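Local structure of thiamine pyrophosphokinase (Candida albicans, 2G9Z) at residues A[115-127]-A[137-149]. The protein probably catalyses the transfer of pyrophosphate from ATP to thiamine, giving the cofactor thiamine pyrophosphate, in a magnesium-dependent reaction. Residues are numbered along the deposited sequence; the frame is centred on the assembly and turned at random.
With MG (magnesium ion), chain D; MG (magnesium ion), chain C; VNP (3-[(4-amino-2-methylpyrimidin-5-yl)methyl]-5-(2-{[hydroxy(phosphonoamino)phosphoryl]oxy}ethyl)-4-methyl-1,3-thiazol-3-I um), chain H.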
loop_
_atom_site.group_PDB
_atom_site.type_symbol
_atom_site.label_atom_id
_atom_site.label_comp_id
_atom_site.label_asym_id
_atom_site.label_seq_id
_atom_site.Cartn_x
_atom_site.Cartn_y
_atom_site.Cartn_z
ATOM N N ARG A 115 26.479 -5.417 -16.819
ATOM C CA ARG A 115 25.262 -6.173 -16.546
ATOM C C ARG A 115 25.605 -7.641 -16.297
ATOM O O ARG A 115 24.980 -8.305 -15.472
ATOM C CB ARG A 115 24.289 -6.058 -17.725
ATOM C CG ARG A 115 23.111 -7.016 -17.648
ATOM C CD ARG A 115 22.219 -6.902 -18.870
ATOM N NE ARG A 115 21.489 -5.641 -18.900
ATOM C CZ ARG A 115 21.612 -4.721 -19.853
ATOM N NH1 ARG A 115 22.440 -4.912 -20.869
ATOM N NH2 ARG A 115 20.903 -3.607 -19.786
ATOM N N SER A 116 26.616 -8.133 -17.005
ATOM C CA SER A 116 27.037 -9.524 -16.880
ATOM C C SER A 116 27.649 -9.903 -15.530
ATOM O O SER A 116 27.802 -11.084 -15.233
ATOM C CB SER A 116 28.016 -9.875 -18.007
ATOM O OG SER A 116 29.121 -8.988 -18.019
ATOM N N ASP A 117 27.999 -8.917 -14.710
ATOM C CA ASP A 117 28.584 -9.217 -13.401
ATOM C C ASP A 117 27.528 -9.446 -12.322
ATOM O O ASP A 117 27.851 -9.780 -11.183
ATOM C CB ASP A 117 29.511 -8.087 -12.945
ATOM C CG ASP A 117 30.758 -7.984 -13.788
ATOM O OD1 ASP A 117 31.360 -9.038 -14.080
ATOM O OD2 ASP A 117 31.142 -6.851 -14.148
ATOM N N TYR A 118 26.264 -9.275 -12.685
ATOM C CA TYR A 118 25.188 -9.440 -11.723
ATOM C C TYR A 118 24.111 -10.369 -12.256
ATOM O O TYR A 118 23.046 -9.929 -12.691
ATOM C CB TYR A 118 24.621 -8.064 -11.381
ATOM C CG TYR A 118 25.694 -7.139 -10.852
ATOM C CD1 TYR A 118 26.030 -7.135 -9.499
ATOM C CD2 TYR A 118 26.424 -6.320 -11.715
ATOM C CE1 TYR A 118 27.071 -6.338 -9.018
ATOM C CE2 TYR A 118 27.467 -5.521 -11.245
ATOM C CZ TYR A 118 27.784 -5.536 -9.896
ATOM O OH TYR A 118 28.814 -4.754 -9.427
ATOM N N ILE A 119 24.413 -11.663 -12.221
ATOM C CA ILE A 119 23.485 -12.677 -12.693
ATOM C C ILE A 119 22.743 -13.229 -11.488
ATOM O O ILE A 119 23.356 -13.654 -10.511
ATOM C CB ILE A 119 24.227 -13.838 -13.393
ATOM C CG1 ILE A 119 25.190 -13.288 -14.453
ATOM C CG2 ILE A 119 23.224 -14.783 -14.023
ATOM C CD1 ILE A 119 24.530 -12.444 -15.528
ATOM N N PRO A 120 21.407 -13.226 -11.539
ATOM C CA PRO A 120 20.635 -13.741 -10.408
ATOM C C PRO A 120 20.771 -15.255 -10.268
ATOM O O PRO A 120 20.882 -15.978 -11.262
ATOM C CB PRO A 120 19.213 -13.307 -10.747
ATOM C CG PRO A 120 19.191 -13.425 -12.239
ATOM C CD PRO A 120 20.521 -12.819 -12.645
ATOM N N ASP A 121 20.772 -15.727 -9.028
ATOM C CA ASP A 121 20.881 -17.153 -8.757
ATOM C C ASP A 121 19.658 -17.900 -9.276
ATOM O O ASP A 121 19.783 -18.965 -9.881
ATOM C CB ASP A 121 21.036 -17.382 -7.258
ATOM C CG ASP A 121 22.364 -16.883 -6.734
ATOM O OD1 ASP A 121 23.340 -17.660 -6.770
ATOM O OD2 ASP A 121 22.437 -15.709 -6.307
ATOM N N TYR A 122 18.476 -17.334 -9.043
ATOM C CA TYR A 122 17.227 -17.951 -9.478
ATOM C C TYR A 122 16.279 -16.931 -10.100
ATOM O O TYR A 122 16.261 -15.765 -9.710
ATOM C CB TYR A 122 16.492 -18.584 -8.288
ATOM C CG TYR A 122 17.220 -19.680 -7.544
ATOM C CD1 TYR A 122 17.050 -21.024 -7.892
ATOM C CD2 TYR A 122 18.039 -19.381 -6.458
ATOM C CE1 TYR A 122 17.674 -22.040 -7.169
ATOM C CE2 TYR A 122 18.674 -20.388 -5.730
ATOM C CZ TYR A 122 18.483 -21.713 -6.091
ATOM O OH TYR A 122 19.100 -22.701 -5.365
ATOM N N ILE A 123 15.494 -17.388 -11.067
ATOM C CA ILE A 123 14.475 -16.565 -11.712
ATOM C C ILE A 123 13.255 -17.474 -11.664
ATOM O O ILE A 123 13.259 -18.537 -12.284
ATOM C CB ILE A 123 14.810 -16.250 -13.178
ATOM C CG1 ILE A 123 16.041 -15.343 -13.251
ATOM C CG2 ILE A 123 13.613 -15.581 -13.841
ATOM C CD1 ILE A 123 16.461 -14.996 -14.670
ATOM N N VAL A 124 12.227 -17.081 -10.914
ATOM C CA VAL A 124 11.042 -17.922 -10.787
ATOM C C VAL A 124 9.696 -17.227 -10.984
ATOM O O VAL A 124 9.596 -16.005 -10.895
ATOM C CB VAL A 124 11.045 -18.669 -9.411
ATOM C CG1 VAL A 124 12.336 -18.374 -8.651
ATOM C CG2 VAL A 124 9.830 -18.303 -8.585
ATOM N N GLY A 125 8.670 -18.029 -11.258
ATOM C CA GLY A 125 7.330 -17.497 -11.456
ATOM C C GLY A 125 6.640 -18.147 -12.637
ATOM O O GLY A 125 7.143 -19.130 -13.188
ATOM N N ASP A 126 5.484 -17.620 -13.032
ATOM C CA ASP A 126 4.771 -18.187 -14.171
ATOM C C ASP A 126 5.280 -17.626 -15.496
ATOM O O ASP A 126 4.864 -18.061 -16.566
ATOM C CB ASP A 126 3.266 -17.951 -14.041
ATOM C CG ASP A 126 2.929 -16.509 -13.763
ATOM O OD1 ASP A 126 3.852 -15.674 -13.774
ATOM O OD2 ASP A 126 1.742 -16.224 -13.534
ATOM N N PHE A 127 6.189 -16.660 -15.402
ATOM C CA PHE A 127 6.814 -16.028 -16.558
ATOM C C PHE A 127 5.910 -15.349 -17.578
ATOM O O PHE A 127 6.124 -15.480 -18.786
ATOM C CB PHE A 127 7.710 -17.043 -17.280
ATOM C CG PHE A 127 8.813 -17.591 -16.424
ATOM C CD1 PHE A 127 9.399 -16.810 -15.433
ATOM C CD2 PHE A 127 9.281 -18.883 -16.618
ATOM C CE1 PHE A 127 10.439 -17.310 -14.648
ATOM C CE2 PHE A 127 10.319 -19.389 -15.840
ATOM C CZ PHE A 127 10.898 -18.600 -14.852
ATOM N N TYR A 137 18.679 -14.050 -22.000
ATOM C CA TYR A 137 19.929 -13.455 -21.541
ATOM C C TYR A 137 20.442 -14.107 -20.262
ATOM O O TYR A 137 21.572 -14.596 -20.218
ATOM C CB TYR A 137 19.766 -11.956 -21.290
ATOM C CG TYR A 137 21.032 -11.326 -20.760
ATOM C CD1 TYR A 137 22.065 -10.957 -21.622
ATOM C CD2 TYR A 137 21.229 -11.161 -19.391
ATOM C CE1 TYR A 137 23.264 -10.443 -21.132
ATOM C CE2 TYR A 137 22.422 -10.651 -18.890
ATOM C CZ TYR A 137 23.436 -10.295 -19.766
ATOM O OH TYR A 137 24.625 -9.808 -19.271
ATOM N N TYR A 138 19.620 -14.106 -19.216
ATOM C CA TYR A 138 20.029 -14.698 -17.948
ATOM C C TYR A 138 20.118 -16.217 -18.004
ATOM O O TYR A 138 20.928 -16.813 -17.298
ATOM C CB TYR A 138 19.096 -14.241 -16.818
ATOM C CG TYR A 138 19.307 -12.787 -16.467
ATOM C CD1 TYR A 138 20.540 -12.342 -15.986
ATOM C CD2 TYR A 138 18.299 -11.844 -16.665
ATOM C CE1 TYR A 138 20.767 -10.995 -15.718
ATOM C CE2 TYR A 138 18.514 -10.493 -16.398
ATOM C CZ TYR A 138 19.750 -10.076 -15.928
ATOM O OH TYR A 138 19.977 -8.738 -15.690
ATOM N N GLU A 139 19.292 -16.845 -18.835
ATOM C CA GLU A 139 19.358 -18.296 -18.976
ATOM C C GLU A 139 20.752 -18.613 -19.532
ATOM O O GLU A 139 21.396 -19.567 -19.114
ATOM C CB GLU A 139 18.287 -18.815 -19.952
ATOM C CG GLU A 139 16.847 -18.553 -19.520
ATOM C CD GLU A 139 15.817 -19.152 -20.469
ATOM O OE1 GLU A 139 15.924 -18.942 -21.699
ATOM O OE2 GLU A 139 14.886 -19.830 -19.980
ATOM N N SER A 140 21.220 -17.786 -20.463
ATOM C CA SER A 140 22.531 -18.002 -21.071
ATOM C C SER A 140 23.678 -17.620 -20.141
ATOM O O SER A 140 24.849 -17.804 -20.484
ATOM C CB SER A 140 22.649 -17.223 -22.386
ATOM O OG SER A 140 22.680 -15.821 -22.166
ATOM N N HIS A 141 23.351 -17.089 -18.966
ATOM C CA HIS A 141 24.388 -16.714 -18.016
ATOM C C HIS A 141 24.398 -17.535 -16.738
ATOM O O HIS A 141 25.095 -17.197 -15.781
ATOM C CB HIS A 141 24.315 -15.222 -17.686
ATOM C CG HIS A 141 25.007 -14.353 -18.690
ATOM N ND1 HIS A 141 24.425 -13.979 -19.883
ATOM C CD2 HIS A 141 26.244 -13.803 -18.687
ATOM C CE1 HIS A 141 25.272 -13.233 -20.569
ATOM N NE2 HIS A 141 26.384 -13.112 -19.866
ATOM N N GLY A 142 23.626 -18.616 -16.715
ATOM C CA GLY A 142 23.630 -19.483 -15.549
ATOM C C GLY A 142 22.515 -19.361 -14.530
ATOM O O GLY A 142 22.472 -20.144 -13.581
ATOM N N SER A 143 21.623 -18.391 -14.700
ATOM C CA SER A 143 20.519 -18.229 -13.761
ATOM C C SER A 143 19.693 -19.509 -13.733
ATOM O O SER A 143 19.395 -20.077 -14.780
ATOM C CB SER A 143 19.624 -17.059 -14.182
ATOM O OG SER A 143 20.309 -15.821 -14.083
ATOM N N LYS A 144 19.336 -19.965 -12.535
ATOM C CA LYS A 144 18.523 -21.165 -12.386
ATOM C C LYS A 144 17.069 -20.777 -12.617
ATOM O O LYS A 144 16.496 -20.001 -11.846
ATOM C CB LYS A 144 18.684 -21.755 -10.984
ATOM C CG LYS A 144 20.119 -22.129 -10.638
ATOM C CD LYS A 144 20.218 -22.705 -9.238
ATOM C CE LYS A 144 21.652 -23.076 -8.899
ATOM N NZ LYS A 144 21.753 -23.690 -7.549
ATOM N N ILE A 145 16.481 -21.326 -13.674
ATOM C CA ILE A 145 15.105 -21.036 -14.044
ATOM C C ILE A 145 14.088 -21.995 -13.442
ATOM O O ILE A 145 14.169 -23.206 -13.640
ATOM C CB ILE A 145 14.928 -21.082 -15.570
ATOM C CG1 ILE A 145 15.960 -20.175 -16.244
ATOM C CG2 ILE A 145 13.500 -20.688 -15.942
ATOM C CD1 ILE A 145 15.936 -18.740 -15.765
ATOM N N ILE A 146 13.117 -21.450 -12.719
ATOM C CA ILE A 146 12.081 -22.277 -12.122
ATOM C C ILE A 146 10.711 -21.757 -12.531
ATOM O O ILE A 146 10.169 -20.852 -11.902
ATOM C CB ILE A 146 12.177 -22.284 -10.582
ATOM C CG1 ILE A 146 13.573 -22.738 -10.149
ATOM C CG2 ILE A 146 11.125 -23.216 -10.003
ATOM C CD1 ILE A 146 13.769 -22.757 -8.640
ATOM N N ARG A 147 10.158 -22.325 -13.597
ATOM C CA ARG A 147 8.846 -21.916 -14.073
ATOM C C ARG A 147 7.745 -22.623 -13.293
ATOM O O ARG A 147 7.789 -23.837 -13.090
ATOM C CB ARG A 147 8.699 -22.214 -15.569
ATOM C CG ARG A 147 7.390 -21.709 -16.166
ATOM C CD ARG A 147 7.499 -21.511 -17.676
ATOM N NE ARG A 147 6.315 -20.847 -18.222
ATOM C CZ ARG A 147 6.293 -20.179 -19.372
ATOM N NH1 ARG A 147 7.393 -20.078 -20.109
ATOM N NH2 ARG A 147 5.171 -19.603 -19.783
ATOM N N GLN A 148 6.763 -21.851 -12.843
ATOM C CA GLN A 148 5.639 -22.392 -12.085
ATOM C C GLN A 148 4.365 -21.754 -12.620
ATOM O O GLN A 148 4.131 -20.559 -12.427
ATOM C CB GLN A 148 5.807 -22.067 -10.601
ATOM C CG GLN A 148 7.049 -22.664 -9.968
ATOM C CD GLN A 148 6.920 -24.161 -9.725
ATOM O OE1 GLN A 148 7.131 -24.980 -10.628
ATOM N NE2 GLN A 148 6.553 -24.525 -8.506
ATOM N N SER A 149 3.543 -22.553 -13.292
ATOM C CA SER A 149 2.313 -22.052 -13.886
ATOM C C SER A 149 1.105 -22.000 -12.955
ATOM O O SER A 149 0.040 -21.552 -13.365
ATOM C CB SER A 149 1.956 -22.890 -15.113
ATOM O OG SER A 149 1.579 -24.201 -14.729
HETATM MG MG MG D . 0.891 -14.160 -13.594
HETATM MG MG MG C . 4.270 -13.489 -13.413
HETATM O O2G VNP H . -0.367 -12.614 -12.990
HETATM P PG VNP H . 0.106 -11.302 -12.192
HETATM O O3G VNP H . -1.045 -10.419 -11.898
HETATM O O1G VNP H . 1.191 -10.577 -13.134
HETATM N N3B VNP H . 0.877 -11.776 -10.841
HETATM P PB VNP H . 1.641 -13.200 -10.985
HETATM O O2B VNP H . 2.427 -13.444 -9.757
HETATM O O1B VNP H . 2.370 -13.200 -12.273
HETATM O O1 VNP H . 0.450 -14.282 -11.082
HETATM C C7 VNP H . -0.524 -14.501 -10.055
HETATM C C12 VNP H . -0.963 -15.962 -10.187
HETATM C C11 VNP H . -2.088 -16.432 -9.259
HETATM C C10 VNP H . -3.514 -16.064 -9.673
HETATM C CM4 VNP H . -3.938 -15.907 -11.136
HETATM S S1 VNP H . -2.084 -15.834 -7.536
HETATM C C9 VNP H . -3.829 -15.882 -7.425
HETATM N N5 VNP H . -4.353 -15.870 -8.651
HETATM C C7A VNP H . -5.771 -15.563 -8.900
HETATM C C5A VNP H . -6.692 -15.929 -7.733
HETATM C C6A VNP H . -7.352 -14.875 -7.115
HETATM N N1A VNP H . -8.254 -15.096 -6.175
HETATM C C2A VNP H . -8.555 -16.342 -5.789
HETATM C CM2 VNP H . -9.628 -16.565 -4.721
HETATM N N3A VNP H . -7.935 -17.391 -6.349
HETATM C C4A VNP H . -7.015 -17.215 -7.307
HETATM N N4A VNP H . -6.413 -18.280 -7.828
HETATM O O HOH W 1 22.316 -8.190 -14.735
HETATM O O HOH W 2 22.811 -20.622 -6.690
HETATM O O HOH W 3 3.811 -20.445 -16.550
HETATM O O HOH W 4 4.126 -11.139 -13.198
#
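Strands 122-125 and 144-147 run parallel, joined by a ladder of backbone hydrogen bonds from Lys144 N to Asp121 O through to Gln148 N on Gly125 O (2.8 Å). Just before the ladder, Ser143 OG donates to Pro120 O (2.9 Å), lying in the carbonyl plane on a lone pair. A water accepts from Tyr138 OH and donates to Arg115 O and Tyr118 O, tying helix 132-139 to the 3-10 turn at 115-117 and the loop after it; another links Asp126 O to Arg147 NE.

On the face carrying Tyr122 and Lys144, the extended lysine runs alongside the ring, CD to Tyr122 CE1 3.3 Å, and its NZ continues to a salt bridge with Glu174. Tyr122 OH is held by His166 and Trp176. On the other face, Ile123 CD1 reaches Tyr138 CB (3.5 Å), while Tyr137 CD2 lies over the centre of one face of the Tyr138 ring and Pro120 CG toward the rim of the other. Ile119 CD1 meets His141 CB at 3.5 Å. At the far end Phe127 lays CE2 against Arg147 CB (3.3 Å) and Ile145 CG2; Phe127 CB sits over one face of the guanidinium, whose plane stands 82° from the ring.

The two strands and helix 132-139 form a beta-alpha-beta unit, with 144-147 outermost in the chain's sheet. Directly after strand 122-125, Asp126 joins Asp91, Asp128 and Asp155 at one magnesium ion. Its carboxylate and O1B of the thiamine diphosphate analogue both bridge two magnesium ions, whose positive charge would be expected to offset that of diphosphate and carboxylates.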